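Local atomic coordinates of sulfite dehydrogenase (PDB entry 2XTS), a protein that oxidises protein-bound sulfane sulfur in the Sox system, using a molybdenum-molybdopterin cofactor and passing electrons to heme c. Residues A[53-66]-A[135-147]. Residues are numbered along the deposited sequence; the frame is centred on the assembly and turned at random.
Sequences INFTPIHALEGTIT and GCQYTQGMIHNME. With MTE (phosphonic acidmono-(2-amino-5,6-dimercapto-4-oxo-3,7,8a,9,10,10a-hexahydro-4H-8-oxa-1,3,9,10-tetraaza-anthracen-7-ylmethyl)ester), chain E.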
# COMPACT_ATOMS: atom_id res chain seq x y z
N ILE A 53 -18.94 -8.13 -9.24
CA ILE A 53 -18.34 -7.45 -8.11
C ILE A 53 -17.65 -8.50 -7.25
O ILE A 53 -18.14 -9.62 -7.10
CB ILE A 53 -19.47 -6.76 -7.28
CG1 ILE A 53 -18.93 -5.95 -6.11
CG2 ILE A 53 -20.56 -7.76 -6.80
CD1 ILE A 53 -18.22 -4.74 -6.51
N ASN A 54 -16.53 -8.11 -6.62
CA ASN A 54 -16.02 -8.87 -5.49
C ASN A 54 -15.75 -7.91 -4.34
O ASN A 54 -16.03 -6.71 -4.48
CB ASN A 54 -14.85 -9.78 -5.87
CG ASN A 54 -13.60 -9.02 -6.27
OD1 ASN A 54 -13.34 -7.94 -5.76
ND2 ASN A 54 -12.77 -9.63 -7.14
N PHE A 55 -15.30 -8.42 -3.20
CA PHE A 55 -15.36 -7.65 -1.97
C PHE A 55 -14.02 -7.60 -1.25
O PHE A 55 -13.39 -8.63 -1.06
CB PHE A 55 -16.41 -8.28 -1.04
CG PHE A 55 -17.80 -8.24 -1.58
CD1 PHE A 55 -18.28 -9.27 -2.37
CD2 PHE A 55 -18.62 -7.15 -1.33
CE1 PHE A 55 -19.55 -9.20 -2.93
CE2 PHE A 55 -19.90 -7.10 -1.86
CZ PHE A 55 -20.35 -8.12 -2.65
N THR A 56 -13.61 -6.40 -0.86
CA THR A 56 -12.38 -6.21 -0.09
C THR A 56 -12.54 -6.79 1.32
O THR A 56 -13.58 -6.59 1.93
CB THR A 56 -12.10 -4.69 0.08
OG1 THR A 56 -12.08 -4.06 -1.20
CG2 THR A 56 -10.80 -4.42 0.82
N PRO A 57 -11.52 -7.48 1.85
CA PRO A 57 -11.60 -8.07 3.20
C PRO A 57 -11.41 -7.03 4.30
O PRO A 57 -10.53 -7.17 5.13
CB PRO A 57 -10.46 -9.10 3.19
CG PRO A 57 -9.46 -8.52 2.29
CD PRO A 57 -10.27 -7.89 1.17
N ILE A 58 -12.32 -6.05 4.35
CA ILE A 58 -12.21 -4.98 5.33
C ILE A 58 -12.37 -5.43 6.78
O ILE A 58 -12.03 -4.70 7.66
CB ILE A 58 -13.16 -3.81 5.01
CG1 ILE A 58 -14.63 -4.24 5.02
CG2 ILE A 58 -12.76 -3.12 3.69
CD1 ILE A 58 -15.59 -3.09 5.13
N HIS A 59 -12.92 -6.62 7.04
CA HIS A 59 -12.95 -7.14 8.39
C HIS A 59 -11.57 -7.35 8.97
O HIS A 59 -11.39 -7.26 10.17
CB HIS A 59 -13.73 -8.44 8.41
CG HIS A 59 -13.08 -9.54 7.64
ND1 HIS A 59 -12.90 -9.47 6.28
CD2 HIS A 59 -12.65 -10.77 8.02
CE1 HIS A 59 -12.34 -10.59 5.86
NE2 HIS A 59 -12.18 -11.40 6.89
N ALA A 60 -10.61 -7.69 8.12
CA ALA A 60 -9.28 -8.14 8.57
C ALA A 60 -8.21 -7.08 8.46
O ALA A 60 -7.15 -7.23 9.03
CB ALA A 60 -8.85 -9.38 7.79
N LEU A 61 -8.50 -6.01 7.74
CA LEU A 61 -7.54 -4.94 7.53
C LEU A 61 -7.52 -3.97 8.70
O LEU A 61 -8.44 -3.91 9.48
CB LEU A 61 -7.83 -4.21 6.22
CG LEU A 61 -7.82 -5.06 4.96
CD1 LEU A 61 -8.29 -4.25 3.77
CD2 LEU A 61 -6.49 -5.75 4.65
N GLU A 62 -6.46 -3.19 8.79
CA GLU A 62 -6.35 -2.07 9.73
C GLU A 62 -5.85 -0.84 8.98
O GLU A 62 -5.62 -0.87 7.76
CB GLU A 62 -5.46 -2.42 10.95
CG GLU A 62 -6.23 -2.64 12.24
CD GLU A 62 -6.75 -1.40 12.89
OE1 GLU A 62 -7.39 -1.54 13.96
OE2 GLU A 62 -6.54 -0.28 12.38
N GLY A 63 -5.75 0.27 9.68
CA GLY A 63 -5.26 1.48 9.06
C GLY A 63 -6.23 1.96 8.01
O GLY A 63 -7.46 1.86 8.20
N THR A 64 -5.69 2.54 6.94
CA THR A 64 -6.49 3.12 5.88
C THR A 64 -6.11 2.70 4.46
O THR A 64 -6.97 2.77 3.56
CB THR A 64 -6.53 4.66 5.94
OG1 THR A 64 -5.27 5.20 5.53
CG2 THR A 64 -6.95 5.17 7.32
N ILE A 65 -4.85 2.30 4.23
CA ILE A 65 -4.41 1.93 2.89
C ILE A 65 -4.88 0.53 2.56
O ILE A 65 -4.62 -0.40 3.33
CB ILE A 65 -2.86 1.99 2.80
CG1 ILE A 65 -2.36 3.43 2.98
CG2 ILE A 65 -2.35 1.39 1.50
CD1 ILE A 65 -2.80 4.38 1.91
N THR A 66 -5.58 0.34 1.45
CA THR A 66 -6.00 -1.00 1.07
C THR A 66 -4.90 -1.67 0.26
O THR A 66 -4.45 -1.11 -0.73
CB THR A 66 -7.26 -0.96 0.16
OG1 THR A 66 -8.26 -0.08 0.70
CG2 THR A 66 -7.84 -2.39 0.01
N GLY A 135 -21.21 -10.38 7.34
CA GLY A 135 -19.83 -9.91 7.36
C GLY A 135 -19.68 -8.58 6.70
O GLY A 135 -20.19 -8.38 5.61
N CYS A 136 -18.91 -7.68 7.32
CA CYS A 136 -18.68 -6.38 6.72
C CYS A 136 -17.91 -6.46 5.41
O CYS A 136 -18.04 -5.57 4.58
CB CYS A 136 -18.03 -5.39 7.69
SG CYS A 136 -16.41 -5.88 8.29
N GLN A 137 -17.13 -7.52 5.17
CA GLN A 137 -16.55 -7.69 3.84
C GLN A 137 -17.66 -7.62 2.79
O GLN A 137 -17.51 -7.00 1.72
CB GLN A 137 -15.85 -9.05 3.75
CG GLN A 137 -15.36 -9.38 2.36
CD GLN A 137 -14.23 -10.38 2.33
OE1 GLN A 137 -14.13 -11.21 3.25
NE2 GLN A 137 -13.40 -10.32 1.30
N TYR A 138 -18.79 -8.25 3.09
CA TYR A 138 -19.90 -8.37 2.13
C TYR A 138 -20.80 -7.14 2.12
O TYR A 138 -21.25 -6.69 1.07
CB TYR A 138 -20.72 -9.65 2.41
CG TYR A 138 -19.83 -10.85 2.44
CD1 TYR A 138 -19.29 -11.36 1.27
CD2 TYR A 138 -19.48 -11.44 3.63
CE1 TYR A 138 -18.43 -12.43 1.30
CE2 TYR A 138 -18.59 -12.50 3.67
CZ TYR A 138 -18.09 -13.00 2.50
OH TYR A 138 -17.20 -14.04 2.49
N THR A 139 -21.12 -6.62 3.30
CA THR A 139 -22.08 -5.54 3.38
C THR A 139 -21.47 -4.14 3.23
O THR A 139 -22.20 -3.18 2.95
CB THR A 139 -22.94 -5.66 4.67
OG1 THR A 139 -22.12 -5.79 5.83
CG2 THR A 139 -23.84 -6.87 4.60
N GLN A 140 -20.13 -4.01 3.34
CA GLN A 140 -19.44 -2.74 3.18
C GLN A 140 -18.16 -2.81 2.35
O GLN A 140 -17.49 -1.80 2.20
CB GLN A 140 -19.15 -2.11 4.56
CG GLN A 140 -20.35 -1.46 5.29
CD GLN A 140 -21.20 -2.46 6.07
OE1 GLN A 140 -20.77 -3.57 6.37
NE2 GLN A 140 -22.39 -2.04 6.45
N GLY A 141 -17.81 -3.99 1.83
CA GLY A 141 -16.50 -4.17 1.23
C GLY A 141 -16.34 -3.84 -0.25
O GLY A 141 -15.30 -4.11 -0.81
N MET A 142 -17.33 -3.22 -0.88
CA MET A 142 -17.14 -2.68 -2.22
C MET A 142 -16.48 -1.29 -2.10
O MET A 142 -17.06 -0.26 -2.47
CB MET A 142 -18.45 -2.56 -3.02
CG MET A 142 -19.33 -3.75 -3.05
SD MET A 142 -20.76 -3.35 -4.10
CE MET A 142 -21.90 -4.66 -3.68
N ILE A 143 -15.26 -1.27 -1.57
CA ILE A 143 -14.55 -0.05 -1.34
C ILE A 143 -13.06 -0.37 -1.29
O ILE A 143 -12.64 -1.43 -0.82
CB ILE A 143 -15.02 0.60 0.00
CG1 ILE A 143 -14.53 2.03 0.14
CG2 ILE A 143 -14.62 -0.22 1.24
CD1 ILE A 143 -15.36 2.83 1.13
N HIS A 144 -12.26 0.59 -1.72
CA HIS A 144 -10.82 0.56 -1.51
C HIS A 144 -10.30 1.99 -1.39
O HIS A 144 -11.01 2.94 -1.70
CB HIS A 144 -10.05 -0.30 -2.56
CG HIS A 144 -10.17 0.11 -3.99
ND1 HIS A 144 -9.79 1.35 -4.45
CD2 HIS A 144 -10.48 -0.63 -5.07
CE1 HIS A 144 -9.92 1.37 -5.77
NE2 HIS A 144 -10.34 0.18 -6.17
N ASN A 145 -9.07 2.13 -0.90
CA ASN A 145 -8.49 3.42 -0.58
C ASN A 145 -7.02 3.37 -0.88
O ASN A 145 -6.30 2.63 -0.26
CB ASN A 145 -8.75 3.74 0.89
CG ASN A 145 -8.35 5.15 1.32
OD1 ASN A 145 -7.31 5.33 1.99
ND2 ASN A 145 -9.16 6.10 1.02
N MET A 146 -6.61 4.16 -1.84
CA MET A 146 -5.24 4.12 -2.33
C MET A 146 -4.68 5.54 -2.49
O MET A 146 -5.41 6.52 -2.65
CB MET A 146 -5.15 3.39 -3.68
CG MET A 146 -5.81 2.04 -3.64
SD MET A 146 -5.42 1.08 -5.12
CE MET A 146 -6.44 -0.36 -4.82
N GLU A 147 -3.36 5.61 -2.45
CA GLU A 147 -2.60 6.81 -2.80
C GLU A 147 -2.37 6.82 -4.30
O GLU A 147 -1.65 5.96 -4.80
CB GLU A 147 -1.26 6.80 -2.08
CG GLU A 147 -0.34 7.98 -2.42
CD GLU A 147 1.08 7.79 -1.90
OE1 GLU A 147 1.79 6.90 -2.39
OE2 GLU A 147 1.50 8.56 -1.02
N1 MTE E . -14.44 1.33 -15.85
C2 MTE E . -14.63 0.58 -16.94
N2 MTE E . -13.98 0.91 -18.07
N3 MTE E . -15.42 -0.51 -16.93
C4 MTE E . -16.10 -0.91 -15.82
O4 MTE E . -16.80 -1.94 -15.89
N5 MTE E . -16.66 -0.37 -13.43
C6 MTE E . -16.84 0.81 -12.62
C7 MTE E . -15.57 1.62 -12.39
N8 MTE E . -14.90 1.86 -13.64
C9 MTE E . -15.97 -0.13 -14.61
C10 MTE E . -15.10 1.05 -14.69
C1' MTE E . -17.49 0.52 -11.28
S1' MTE E . -19.20 0.18 -11.23
C2' MTE E . -16.79 0.60 -10.12
S2' MTE E . -17.56 0.46 -8.59
C3' MTE E . -15.31 0.87 -10.17
O3' MTE E . -14.75 0.89 -11.49
C4' MTE E . -14.56 -0.22 -9.42
O4' MTE E . -13.16 0.08 -9.40
P MTE E . -12.18 -1.14 -9.04
O1P MTE E . -12.68 -1.50 -7.61
O2P MTE E . -12.42 -2.29 -9.97
O3P MTE E . -10.82 -0.56 -9.02
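Gln137 reaches from the helix 136-140 across the loop 53-66 and ends in an amide bonded on both of its atoms. With CG anti to the backbone N (chi1 174°) and the chain extended beyond it, Gln137 NE2 donates to Phe55 O at 2.9 Å; that oxygen lies in the amide plane, whereas the donor stands above the carbonyl plane. NE2 also bonds Lys38 O, and OE1 bonds Gln274. Cut back to an alanine, this position would probably leave Phe55 O without this donor and Gln274 without its acceptor, and open a gap beside Pro57. The imidazole of His59 crosses the amide with the planes 32° apart, His59 CE1 coming 3.2 Å from Gln137 OE1, while its NE2 bonds Gly194 of the cytochrome chain.

Phe55 and Met142 lie side by side, pointing the same way; Met142 CG lies 3.6 Å from Phe55 CE2, and its SD sits obliquely to the ring, a Met-aromatic contact. The flexible thioether also suits Ile53, which crosses it at about a right angle. Ile58 lays CD1 against Cys136 O and Gln140 O on the flank of the helix.

Thr56 N donates to Gly141 O, and its hydroxyl, beside the backbone N, gives a hydrogen to Ile143 O, Thr56 OG1 lying 2.7 Å from it. Thr66 OG1 accepts from Asn145 N at 2.8 Å, while Thr66 N donates in a straight line (179°) to Asn145 O, in the carbonyl plane. Between these anchors His144 sends NE2 to phosphate oxygen O3P of the cofactor, 3.0 Å away, with Met146 CE over one ring face. The loop thus backs a helix-turn-strand unit of the molybdopterin-binding domain, whose strand supplies a hydrogen-bond donor to the cofactor's phosphate.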